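Local coordinates for proteasome assembly chaperone family protein (Thermoplasma acidophilum, PDB 3GAA), which is of unknown function but belongs to the PAC2 family of proteasome assembly chaperones and so may help proteasome subunits to assemble, at residues Gly35-Gly40 and Gly127-Gly132; Phe185-Ser190 and Val199-Glu204; Ile106-Met111 and Leu172-Val177. All coordinates share one frame; numbering follows the deposited sequence.

Interactions 1 and 2 are neighbours, their centres about 9 Å apart, and they share the pairing of strands 121-130 and 181-190 in the mixed sheet: S128 O lies 2.8 Å from T189 N and A130 N 2.8 Å from T189 O, both probable hydrogen bonds. Interaction 3 is a helix-helix contact whose centre is about 23 Å from each of the others; its nearest atoms are about 12 Å from interaction 1 and about 7 Å from interaction 2. The chain still connects them, since helix 103-117 runs on to strand 121-130 and helix 166-178 to strand 181-190. All six segments belong to the PAC2 region.

Interaction 1: residues Gly35-Gly40 and Gly127-Gly132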
ATOM      1  N   GLY A  35      28.453  -0.380 -25.925  1.00 45.33           N
ATOM      2  CA  GLY A  35      29.610  -0.683 -25.055  1.00 45.33           C
ATOM      3  C   GLY A  35      30.921  -0.058 -25.523  1.00 46.05           C
ATOM      4  O   GLY A  35      30.936   1.091 -26.009  1.00 45.91           O
ATOM      5  N   SER A  36      32.038  -0.788 -25.384  1.00 46.67           N
ATOM      6  CA  SER A  36      33.350  -0.258 -25.876  1.00 47.34           C
ATOM      7  C   SER A  36      33.314  -0.190 -27.379  1.00 46.75           C
ATOM      8  O   SER A  36      33.109   0.887 -27.951  1.00 49.51           O
ATOM      9  CB  SER A  36      34.570  -1.069 -25.413  1.00 47.33           C
ATOM     10  OG  SER A  36      34.225  -2.364 -24.948  1.00 48.97           O
ATOM     11  N   THR A  37      33.399  -1.339 -28.024  1.00 45.01           N
ATOM     12  CA  THR A  37      33.217  -1.388 -29.478  1.00 43.18           C
ATOM     13  C   THR A  37      31.800  -0.952 -29.818  1.00 40.84           C
ATOM     14  O   THR A  37      30.944  -0.948 -28.966  1.00 39.77           O
ATOM     15  CB  THR A  37      33.497  -2.798 -30.017  1.00 43.23           C
ATOM     16  OG1 THR A  37      32.324  -3.617 -29.917  1.00 43.82           O
ATOM     17  CG2 THR A  37      34.658  -3.466 -29.212  1.00 44.11           C
ATOM     18  N   PRO A  38      31.564  -0.553 -31.065  1.00 39.54           N
ATOM     19  CA  PRO A  38      30.210  -0.317 -31.595  1.00 38.39           C
ATOM     20  C   PRO A  38      29.546  -1.568 -32.191  1.00 37.49           C
ATOM     21  O   PRO A  38      28.423  -1.452 -32.707  1.00 37.35           O
ATOM     22  CB  PRO A  38      30.452   0.684 -32.731  1.00 37.94           C
ATOM     23  CG  PRO A  38      31.810   0.373 -33.228  1.00 37.90           C
ATOM     24  CD  PRO A  38      32.589  -0.267 -32.086  1.00 39.73           C
ATOM     25  N   THR A  39      30.199  -2.747 -32.122  1.00 35.86           N
ATOM     26  CA  THR A  39      29.747  -3.843 -32.925  1.00 35.04           C
ATOM     27  C   THR A  39      28.418  -4.468 -32.470  1.00 34.12           C
ATOM     28  O   THR A  39      27.675  -4.924 -33.314  1.00 35.18           O
ATOM     29  CB  THR A  39      30.851  -4.891 -33.315  1.00 35.30           C
ATOM     30  OG1 THR A  39      30.639  -6.112 -32.644  1.00 38.20           O
ATOM     31  CG2 THR A  39      32.258  -4.432 -33.093  1.00 35.06           C
ATOM     32  N   GLY A  40      28.065  -4.463 -31.190  1.00 33.17           N
ATOM     33  CA  GLY A  40      26.715  -4.906 -30.788  1.00 32.18           C
ATOM     34  C   GLY A  40      25.543  -4.127 -31.415  1.00 31.85           C
ATOM     35  O   GLY A  40      24.621  -4.726 -31.977  1.00 30.87           O
ATOM     36  N   GLY A 127      31.594  -6.740 -29.399  1.00 39.70           N
ATOM     37  CA  GLY A 127      32.987  -6.679 -29.838  1.00 40.65           C
ATOM     38  C   GLY A 127      33.965  -6.456 -28.688  1.00 40.78           C
ATOM     39  O   GLY A 127      33.576  -5.957 -27.631  1.00 41.22           O
ATOM     40  N   SER A 128      35.213  -6.869 -28.888  1.00 41.10           N
ATOM     41  CA  SER A 128      36.317  -6.602 -27.944  1.00 41.79           C
ATOM     42  C   SER A 128      37.341  -5.796 -28.679  1.00 41.63           C
ATOM     43  O   SER A 128      37.538  -6.020 -29.864  1.00 41.27           O
ATOM     44  CB  SER A 128      36.956  -7.893 -27.405  1.00 41.65           C
ATOM     45  OG  SER A 128      37.308  -8.802 -28.447  1.00 43.18           O
ATOM     46  N   PRO A 129      37.975  -4.834 -28.010  1.00 42.36           N
ATOM     47  CA  PRO A 129      38.757  -3.941 -28.875  1.00 43.20           C
ATOM     48  C   PRO A 129      40.086  -4.522 -29.329  1.00 44.07           C
ATOM     49  O   PRO A 129      40.746  -5.217 -28.580  1.00 43.00           O
ATOM     50  CB  PRO A 129      38.938  -2.689 -28.018  1.00 42.95           C
ATOM     51  CG  PRO A 129      37.850  -2.752 -26.986  1.00 41.76           C
ATOM     52  CD  PRO A 129      37.686  -4.212 -26.712  1.00 42.56           C
ATOM     53  N   ALA A 130      40.409  -4.269 -30.587  1.00 46.30           N
ATOM     54  CA  ALA A 130      41.650  -4.696 -31.196  1.00 48.58           C
ATOM     55  C   ALA A 130      42.185  -3.518 -32.042  1.00 51.13           C
ATOM     56  O   ALA A 130      41.773  -2.368 -31.856  1.00 51.17           O
ATOM     57  CB  ALA A 130      41.390  -5.906 -32.044  1.00 48.01           C
ATOM     58  N   ASN A 131      43.119  -3.789 -32.949  1.00 54.47           N
ATOM     59  CA  ASN A 131      43.389  -2.871 -34.079  1.00 56.75           C
ATOM     60  C   ASN A 131      43.941  -3.648 -35.253  1.00 58.79           C
ATOM     61  O   ASN A 131      45.082  -4.108 -35.187  1.00 58.85           O
ATOM     62  CB  ASN A 131      44.319  -1.735 -33.692  1.00 56.94           C
ATOM     63  CG  ASN A 131      45.364  -2.150 -32.688  1.00 57.28           C
ATOM     64  OD1 ASN A 131      46.392  -1.481 -32.545  1.00 57.43           O
ATOM     65  ND2 ASN A 131      45.112  -3.240 -31.979  1.00 56.73           N
ATOM     66  N   GLY A 132      43.111  -3.823 -36.299  1.00 61.24           N
ATOM     67  CA  GLY A 132      43.391  -4.789 -37.388  1.00 63.10           C
ATOM     68  C   GLY A 132      42.213  -5.102 -38.320  1.00 64.48           C
ATOM     69  O   GLY A 132      41.564  -4.166 -38.801  1.00 64.86           O
TER
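T37, in the turn leading into helix 39-51, and T39, in the first turn of that helix, both approach the backbone of G127, each presenting its hydroxyl and its methyl to a residue that has no side chain of its own. The loop carrying them follows strand 28-32, so the contact joins the ends of two neighbouring parallel strands, 28-32 and 121-130. With chi1 at 85°, T37 OG1 sits between the backbone N and the carbonyl carbon, where it curls back to its own chain and accepts a capping bond from T39 N (3.2 Å, 161° at the hydrogen). The same oxygen lies 3.2 Å from G127 N. T37 CG2 takes the other course: it points to the backbone of G127-P129 and meets the proline ring, T37 CG2 lying 4.0 Å from P129 CG. T39, two residues on, brings its CG2 to 4.0 Å from G127 CA and its OG1 to 3.4 Å from G127 N, at an angle too poor for a hydrogen bond. S36 and P129 are both exposed to solvent, and S36 CB rests 4.0 Å from P129 CG. P38 turns elsewhere, onto helix 219-243. A valine in place of T37 would probably leave T39 N without its capping acceptor and so disturb the start of the helix. The one clear hydrogen bond here thus lies within segment 35-40, and the approach to G127 and P129 is mainly the packing of threonine methyls against strand backbone and proline ring.

Interaction 2: residues Phe185-Ser190 and Val199-Glu204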
ATOM      1  N   PHE A 185      28.147 -13.701 -27.831  1.00 32.03           N
ATOM      2  CA  PHE A 185      29.244 -13.845 -28.777  1.00 31.28           C
ATOM      3  C   PHE A 185      30.074 -12.548 -28.755  1.00 31.54           C
ATOM      4  O   PHE A 185      29.521 -11.433 -28.709  1.00 31.30           O
ATOM      5  CB  PHE A 185      28.707 -14.083 -30.180  1.00 31.64           C
ATOM      6  CG  PHE A 185      28.000 -15.402 -30.370  1.00 30.19           C
ATOM      7  CD1 PHE A 185      28.645 -16.596 -30.138  1.00 29.32           C
ATOM      8  CD2 PHE A 185      26.731 -15.442 -30.832  1.00 30.04           C
ATOM      9  CE1 PHE A 185      28.045 -17.770 -30.333  1.00 27.79           C
ATOM     10  CE2 PHE A 185      26.099 -16.657 -31.028  1.00 30.79           C
ATOM     11  CZ  PHE A 185      26.759 -17.808 -30.763  1.00 30.66           C
ATOM     12  N   ILE A 186      31.395 -12.703 -28.748  1.00 31.15           N
ATOM     13  CA  ILE A 186      32.307 -11.584 -28.821  1.00 31.00           C
ATOM     14  C   ILE A 186      33.294 -11.744 -29.983  1.00 31.47           C
ATOM     15  O   ILE A 186      33.805 -12.837 -30.299  1.00 30.37           O
ATOM     16  CB  ILE A 186      33.105 -11.381 -27.530  1.00 31.63           C
ATOM     17  CG1 ILE A 186      32.180 -11.383 -26.297  1.00 33.13           C
ATOM     18  CG2 ILE A 186      33.803 -10.054 -27.594  1.00 30.01           C
ATOM     19  CD1 ILE A 186      32.007 -12.775 -25.628  1.00 34.36           C
ATOM     20  N   THR A 187      33.556 -10.631 -30.646  1.00 32.22           N
ATOM     21  CA  THR A 187      34.438 -10.676 -31.788  1.00 32.81           C
ATOM     22  C   THR A 187      35.440  -9.522 -31.699  1.00 31.85           C
ATOM     23  O   THR A 187      35.076  -8.466 -31.328  1.00 31.03           O
ATOM     24  CB  THR A 187      33.615 -10.674 -33.077  1.00 32.67           C
ATOM     25  OG1 THR A 187      34.408 -11.233 -34.119  1.00 36.57           O
ATOM     26  CG2 THR A 187      33.178  -9.264 -33.467  1.00 33.25           C
ATOM     27  N   PRO A 188      36.717  -9.753 -31.997  1.00 32.27           N
ATOM     28  CA  PRO A 188      37.639  -8.632 -31.953  1.00 32.27           C
ATOM     29  C   PRO A 188      37.259  -7.594 -32.988  1.00 33.53           C
ATOM     30  O   PRO A 188      36.922  -7.932 -34.115  1.00 32.84           O
ATOM     31  CB  PRO A 188      38.984  -9.253 -32.324  1.00 31.53           C
ATOM     32  CG  PRO A 188      38.781 -10.716 -32.443  1.00 31.23           C
ATOM     33  CD  PRO A 188      37.335 -10.961 -32.580  1.00 32.86           C
ATOM     34  N   THR A 189      37.329  -6.333 -32.622  1.00 35.76           N
ATOM     35  CA  THR A 189      36.974  -5.286 -33.552  1.00 38.12           C
ATOM     36  C   THR A 189      37.922  -4.058 -33.447  1.00 40.64           C
ATOM     37  O   THR A 189      38.323  -3.651 -32.355  1.00 42.17           O
ATOM     38  CB  THR A 189      35.404  -4.971 -33.462  1.00 38.37           C
ATOM     39  OG1 THR A 189      35.132  -3.584 -33.719  1.00 38.06           O
ATOM     40  CG2 THR A 189      34.817  -5.384 -32.161  1.00 34.85           C
ATOM     41  N   SER A 190      38.310  -3.501 -34.586  1.00 42.49           N
ATOM     42  CA  SER A 190      39.285  -2.411 -34.638  1.00 44.33           C
ATOM     43  C   SER A 190      38.796  -1.116 -33.991  1.00 45.70           C
ATOM     44  O   SER A 190      37.732  -0.600 -34.319  1.00 46.37           O
ATOM     45  CB  SER A 190      39.590  -2.111 -36.116  1.00 44.49           C
ATOM     46  OG  SER A 190      40.355  -0.922 -36.257  1.00 46.79           O
ATOM     47  N   VAL A 199      30.972  -7.119 -37.385  1.00 26.33           N
ATOM     48  CA  VAL A 199      29.596  -7.404 -37.493  1.00 25.50           C
ATOM     49  C   VAL A 199      29.318  -8.684 -38.309  1.00 24.34           C
ATOM     50  O   VAL A 199      28.545  -9.489 -37.909  1.00 22.73           O
ATOM     51  CB  VAL A 199      28.851  -6.190 -38.055  1.00 26.01           C
ATOM     52  CG1 VAL A 199      27.342  -6.547 -38.314  1.00 25.11           C
ATOM     53  CG2 VAL A 199      28.971  -5.059 -37.050  1.00 25.31           C
ATOM     54  N   LEU A 200      29.975  -8.869 -39.441  1.00 24.00           N
ATOM     55  CA  LEU A 200      29.761 -10.055 -40.242  1.00 23.16           C
ATOM     56  C   LEU A 200      29.999 -11.338 -39.463  1.00 23.32           C
ATOM     57  O   LEU A 200      29.167 -12.206 -39.497  1.00 23.05           O
ATOM     58  CB  LEU A 200      30.610 -10.016 -41.490  1.00 22.77           C
ATOM     59  CG  LEU A 200      30.598 -11.325 -42.285  1.00 21.75           C
ATOM     60  CD1 LEU A 200      29.157 -11.743 -42.737  1.00 18.89           C
ATOM     61  CD2 LEU A 200      31.539 -11.147 -43.446  1.00 15.45           C
ATOM     62  N   SER A 201      31.076 -11.438 -38.702  1.00 24.20           N
ATOM     63  CA  SER A 201      31.335 -12.650 -37.918  1.00 25.12           C
ATOM     64  C   SER A 201      30.282 -12.999 -36.885  1.00 26.16           C
ATOM     65  O   SER A 201      29.982 -14.219 -36.661  1.00 25.95           O
ATOM     66  CB  SER A 201      32.584 -12.477 -37.138  1.00 25.16           C
ATOM     67  OG  SER A 201      33.626 -12.192 -38.019  1.00 28.68           O
ATOM     68  N   ILE A 202      29.788 -11.945 -36.215  1.00 26.38           N
ATOM     69  CA  ILE A 202      28.773 -12.092 -35.199  1.00 27.45           C
ATOM     70  C   ILE A 202      27.518 -12.604 -35.874  1.00 28.27           C
ATOM     71  O   ILE A 202      26.871 -13.504 -35.340  1.00 28.84           O
ATOM     72  CB  ILE A 202      28.475 -10.747 -34.443  1.00 28.13           C
ATOM     73  CG1 ILE A 202      28.925 -10.750 -32.958  1.00 29.70           C
ATOM     74  CG2 ILE A 202      26.962 -10.488 -34.359  1.00 28.60           C
ATOM     75  CD1 ILE A 202      30.379 -10.910 -32.681  1.00 31.54           C
ATOM     76  N   ILE A 203      27.180 -12.057 -37.054  1.00 28.69           N
ATOM     77  CA  ILE A 203      25.986 -12.504 -37.799  1.00 29.16           C
ATOM     78  C   ILE A 203      26.128 -13.969 -38.250  1.00 29.51           C
ATOM     79  O   ILE A 203      25.158 -14.719 -38.355  1.00 29.19           O
ATOM     80  CB  ILE A 203      25.618 -11.598 -39.051  1.00 28.91           C
ATOM     81  CG1 ILE A 203      25.093 -10.221 -38.646  1.00 27.14           C
ATOM     82  CG2 ILE A 203      24.522 -12.224 -39.824  1.00 28.87           C
ATOM     83  CD1 ILE A 203      24.193 -10.276 -37.500  1.00 28.90           C
ATOM     84  N   GLU A 204      27.340 -14.380 -38.535  1.00 29.89           N
ATOM     85  CA  GLU A 204      27.530 -15.735 -38.954  1.00 30.60           C
ATOM     86  C   GLU A 204      27.443 -16.654 -37.762  1.00 29.92           C
ATOM     87  O   GLU A 204      26.932 -17.765 -37.884  1.00 29.64           O
ATOM     88  CB  GLU A 204      28.892 -15.876 -39.584  1.00 31.79           C
ATOM     89  CG  GLU A 204      29.002 -15.267 -40.948  1.00 35.92           C
ATOM     90  CD  GLU A 204      30.238 -15.764 -41.746  1.00 42.83           C
ATOM     91  OE1 GLU A 204      30.926 -16.749 -41.313  1.00 45.35           O
ATOM     92  OE2 GLU A 204      30.494 -15.167 -42.837  1.00 46.99           O
TER
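T187 and I202 form the closely packed, buried part of a contact between strand 181-190 and helix 196-210, successive elements of an alpha/beta fold in which the helix packs back over the mixed sheet. The segment axes run nearly antiparallel, at 163°, and come within 8.3 Å of each other. I202 extends its CD1 methyl obliquely across T187, where it meets both CB and CG2 of that threonine at 3.3 Å. The T187 torsion (chi1 -157°) sets OG1 opposite the backbone N, on the side of S201 and P138, while CB and CG2 face I202 CD1. F185, two residues earlier on the same face of the strand, continues the apolar surface with its CB 4.3 Å from I202 CG1. Its ring reaches beyond I202, meeting F151 with planes at about 45° and touching A205 and A209 further along the helix. M125 of strand 121-130 and A43 of helix 39-51 also pack on I202, enclosing it within the core. The contact is looser at S201, which is partly exposed and meets the strand chiefly through its CB, 3.7 Å from T187 OG1. The strand beyond T187 draws away from this part of the helix, although T189 still touches A198 one turn earlier. Each hydroxyl has its hydrogen bond elsewhere, that of T187 with P138 O and that of S201 with G197 O. Across the contact T187 OG1 and S201 OG stay 4.1 Å apart, too far to bond.

Interaction 3: residues Ile106-Met111 and Leu172-Val177; sequences ISNTLM and LNECLV
E174, which reaches across to N108 on the facing helix, is gripped through OE1 by a salt bridge with R178 NE, one turn along its own helix. Its other oxygen, OE2, lies 2.7 Å from N108 OD1; for two oxygens this close a proton probably lies between them, although the geometry does not settle it. N108 carries its CG anti to the backbone N (chi1 -173°), which swings the amide out toward the glutamate; the amide and carboxylate planes are turned 50° apart as the side chains cross. Beyond the polar end the contact is apolar: the stems of M111 and E174 lie alongside, running opposite ways, with M111 CG 3.6 Å from E174 CB, while the bent methionine chain brings its CE 3.8 Å from C175 SG. S107 O adds a touch on E174 CG at 4.1 Å. The segments of helices 103-117 and 166-178 cross at -47°, and M111 and C175 both also rest on I122 of the sheet. On another face of helix 166-178, N173 ND2 is hydrogen-bonded to V67 O of a second subunit. R178 probably offsets part of the charge of the buried acid, yet the closeness of OE2 to N108 OD1 suggests that E174 may be protonated part of the time.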
ATOM      1  N   ILE A 106      18.476  -1.670 -15.263  1.00 40.97           N
ATOM      2  CA  ILE A 106      18.142  -1.865 -16.688  1.00 39.83           C
ATOM      3  C   ILE A 106      18.059  -3.361 -17.098  1.00 39.92           C
ATOM      4  O   ILE A 106      17.084  -3.752 -17.735  1.00 38.65           O
ATOM      5  CB  ILE A 106      19.061  -1.164 -17.637  1.00 40.29           C
ATOM      6  CG1 ILE A 106      19.149   0.347 -17.334  1.00 40.78           C
ATOM      7  CG2 ILE A 106      18.576  -1.371 -19.017  1.00 36.19           C
ATOM      8  CD1 ILE A 106      17.809   1.013 -17.387  1.00 40.78           C
ATOM      9  N   SER A 107      19.024  -4.204 -16.694  1.00 40.06           N
ATOM     10  CA  SER A 107      19.024  -5.652 -17.095  1.00 39.84           C
ATOM     11  C   SER A 107      17.811  -6.344 -16.587  1.00 39.30           C
ATOM     12  O   SER A 107      17.264  -7.244 -17.200  1.00 38.73           O
ATOM     13  CB  SER A 107      20.194  -6.426 -16.492  1.00 39.94           C
ATOM     14  OG  SER A 107      21.457  -5.846 -16.810  1.00 42.04           O
ATOM     15  N   ASN A 108      17.423  -5.939 -15.398  1.00 39.27           N
ATOM     16  CA  ASN A 108      16.313  -6.549 -14.752  1.00 38.91           C
ATOM     17  C   ASN A 108      14.956  -6.179 -15.339  1.00 38.43           C
ATOM     18  O   ASN A 108      14.098  -6.998 -15.429  1.00 38.85           O
ATOM     19  CB  ASN A 108      16.336  -6.213 -13.277  1.00 38.96           C
ATOM     20  CG  ASN A 108      15.295  -6.968 -12.544  1.00 40.05           C
ATOM     21  OD1 ASN A 108      15.447  -8.170 -12.333  1.00 43.70           O
ATOM     22  ND2 ASN A 108      14.180  -6.321 -12.242  1.00 36.40           N
ATOM     23  N   THR A 109      14.747  -4.931 -15.704  1.00 38.16           N
ATOM     24  CA  THR A 109      13.560  -4.540 -16.402  1.00 38.01           C
ATOM     25  C   THR A 109      13.451  -5.313 -17.720  1.00 38.29           C
ATOM     26  O   THR A 109      12.441  -5.967 -18.018  1.00 39.10           O
ATOM     27  CB  THR A 109      13.636  -3.031 -16.689  1.00 38.85           C
ATOM     28  OG1 THR A 109      13.594  -2.311 -15.445  1.00 39.50           O
ATOM     29  CG2 THR A 109      12.510  -2.564 -17.603  1.00 37.54           C
ATOM     30  N   LEU A 110      14.501  -5.239 -18.519  1.00 38.31           N
ATOM     31  CA  LEU A 110      14.557  -5.991 -19.767  1.00 38.40           C
ATOM     32  C   LEU A 110      14.255  -7.464 -19.581  1.00 38.10           C
ATOM     33  O   LEU A 110      13.436  -8.029 -20.324  1.00 38.19           O
ATOM     34  CB  LEU A 110      15.922  -5.855 -20.436  1.00 38.35           C
ATOM     35  CG  LEU A 110      15.979  -6.334 -21.876  1.00 38.26           C
ATOM     36  CD1 LEU A 110      15.018  -5.541 -22.781  1.00 36.85           C
ATOM     37  CD2 LEU A 110      17.383  -6.188 -22.311  1.00 37.40           C
ATOM     38  N   MET A 111      14.892  -8.093 -18.600  1.00 38.03           N
ATOM     39  CA  MET A 111      14.692  -9.515 -18.445  1.00 38.23           C
ATOM     40  C   MET A 111      13.335  -9.885 -17.916  1.00 39.28           C
ATOM     41  O   MET A 111      12.911 -11.001 -18.156  1.00 39.30           O
ATOM     42  CB  MET A 111      15.823 -10.170 -17.669  1.00 38.12           C
ATOM     43  CG  MET A 111      17.109 -10.307 -18.551  1.00 37.14           C
ATOM     44  SD  MET A 111      16.771 -11.281 -20.048  1.00 34.37           S
ATOM     45  CE  MET A 111      16.154 -12.819 -19.228  1.00 31.86           C
ATOM     46  N   LEU A 172      23.297 -11.967 -18.424  1.00 31.05           N
ATOM     47  CA  LEU A 172      23.664 -13.324 -18.153  1.00 31.60           C
ATOM     48  C   LEU A 172      23.201 -13.789 -16.737  1.00 32.11           C
ATOM     49  O   LEU A 172      22.719 -14.939 -16.548  1.00 30.17           O
ATOM     50  CB  LEU A 172      25.164 -13.465 -18.374  1.00 31.28           C
ATOM     51  CG  LEU A 172      25.539 -13.946 -19.769  1.00 31.51           C
ATOM     52  CD1 LEU A 172      24.355 -13.808 -20.741  1.00 34.00           C
ATOM     53  CD2 LEU A 172      26.766 -13.290 -20.330  1.00 28.44           C
ATOM     54  N   ASN A 173      23.325 -12.898 -15.749  1.00 33.10           N
ATOM     55  CA  ASN A 173      22.989 -13.302 -14.380  1.00 34.52           C
ATOM     56  C   ASN A 173      21.503 -13.506 -14.296  1.00 35.68           C
ATOM     57  O   ASN A 173      21.026 -14.535 -13.821  1.00 36.46           O
ATOM     58  CB  ASN A 173      23.470 -12.299 -13.343  1.00 34.21           C
ATOM     59  CG  ASN A 173      24.914 -12.540 -12.944  1.00 35.12           C
ATOM     60  OD1 ASN A 173      25.498 -13.587 -13.240  1.00 37.69           O
ATOM     61  ND2 ASN A 173      25.497 -11.579 -12.299  1.00 33.44           N
ATOM     62  N   GLU A 174      20.757 -12.556 -14.835  1.00 35.93           N
ATOM     63  CA  GLU A 174      19.349 -12.730 -14.877  1.00 35.96           C
ATOM     64  C   GLU A 174      18.955 -14.034 -15.529  1.00 35.80           C
ATOM     65  O   GLU A 174      18.064 -14.700 -15.069  1.00 35.45           O
ATOM     66  CB  GLU A 174      18.760 -11.601 -15.640  1.00 36.87           C
ATOM     67  CG  GLU A 174      18.739 -10.331 -14.862  1.00 38.74           C
ATOM     68  CD  GLU A 174      17.680 -10.247 -13.751  1.00 41.94           C
ATOM     69  OE1 GLU A 174      16.717 -11.081 -13.617  1.00 40.89           O
ATOM     70  OE2 GLU A 174      17.817  -9.242 -13.015  1.00 48.31           O
ATOM     71  N   CYS A 175      19.610 -14.392 -16.614  1.00 35.92           N
ATOM     72  CA  CYS A 175      19.259 -15.608 -17.306  1.00 36.62           C
ATOM     73  C   CYS A 175      19.522 -16.783 -16.427  1.00 36.05           C
ATOM     74  O   CYS A 175      18.672 -17.644 -16.285  1.00 36.01           O
ATOM     75  CB  CYS A 175      20.052 -15.757 -18.599  1.00 36.63           C
ATOM     76  SG  CYS A 175      19.405 -14.760 -19.920  1.00 42.05           S
ATOM     77  N   LEU A 176      20.728 -16.830 -15.857  1.00 36.12           N
ATOM     78  CA  LEU A 176      21.128 -17.976 -15.057  1.00 35.37           C
ATOM     79  C   LEU A 176      20.122 -18.171 -13.931  1.00 35.27           C
ATOM     80  O   LEU A 176      19.734 -19.270 -13.646  1.00 36.28           O
ATOM     81  CB  LEU A 176      22.519 -17.821 -14.472  1.00 35.05           C
ATOM     82  CG  LEU A 176      23.823 -18.231 -15.196  1.00 35.21           C
ATOM     83  CD1 LEU A 176      23.595 -19.131 -16.375  1.00 31.40           C
ATOM     84  CD2 LEU A 176      24.747 -17.008 -15.545  1.00 31.24           C
ATOM     85  N   VAL A 177      19.666 -17.117 -13.310  1.00 34.88           N
ATOM     86  CA  VAL A 177      18.698 -17.286 -12.254  1.00 35.04           C
ATOM     87  C   VAL A 177      17.296 -17.683 -12.750  1.00 35.60           C
ATOM     88  O   VAL A 177      16.591 -18.545 -12.174  1.00 36.14           O
ATOM     89  CB  VAL A 177      18.589 -16.035 -11.426  1.00 34.74           C
ATOM     90  CG1 VAL A 177      17.491 -16.261 -10.498  1.00 33.70           C
ATOM     91  CG2 VAL A 177      19.981 -15.773 -10.683  1.00 33.92           C
TER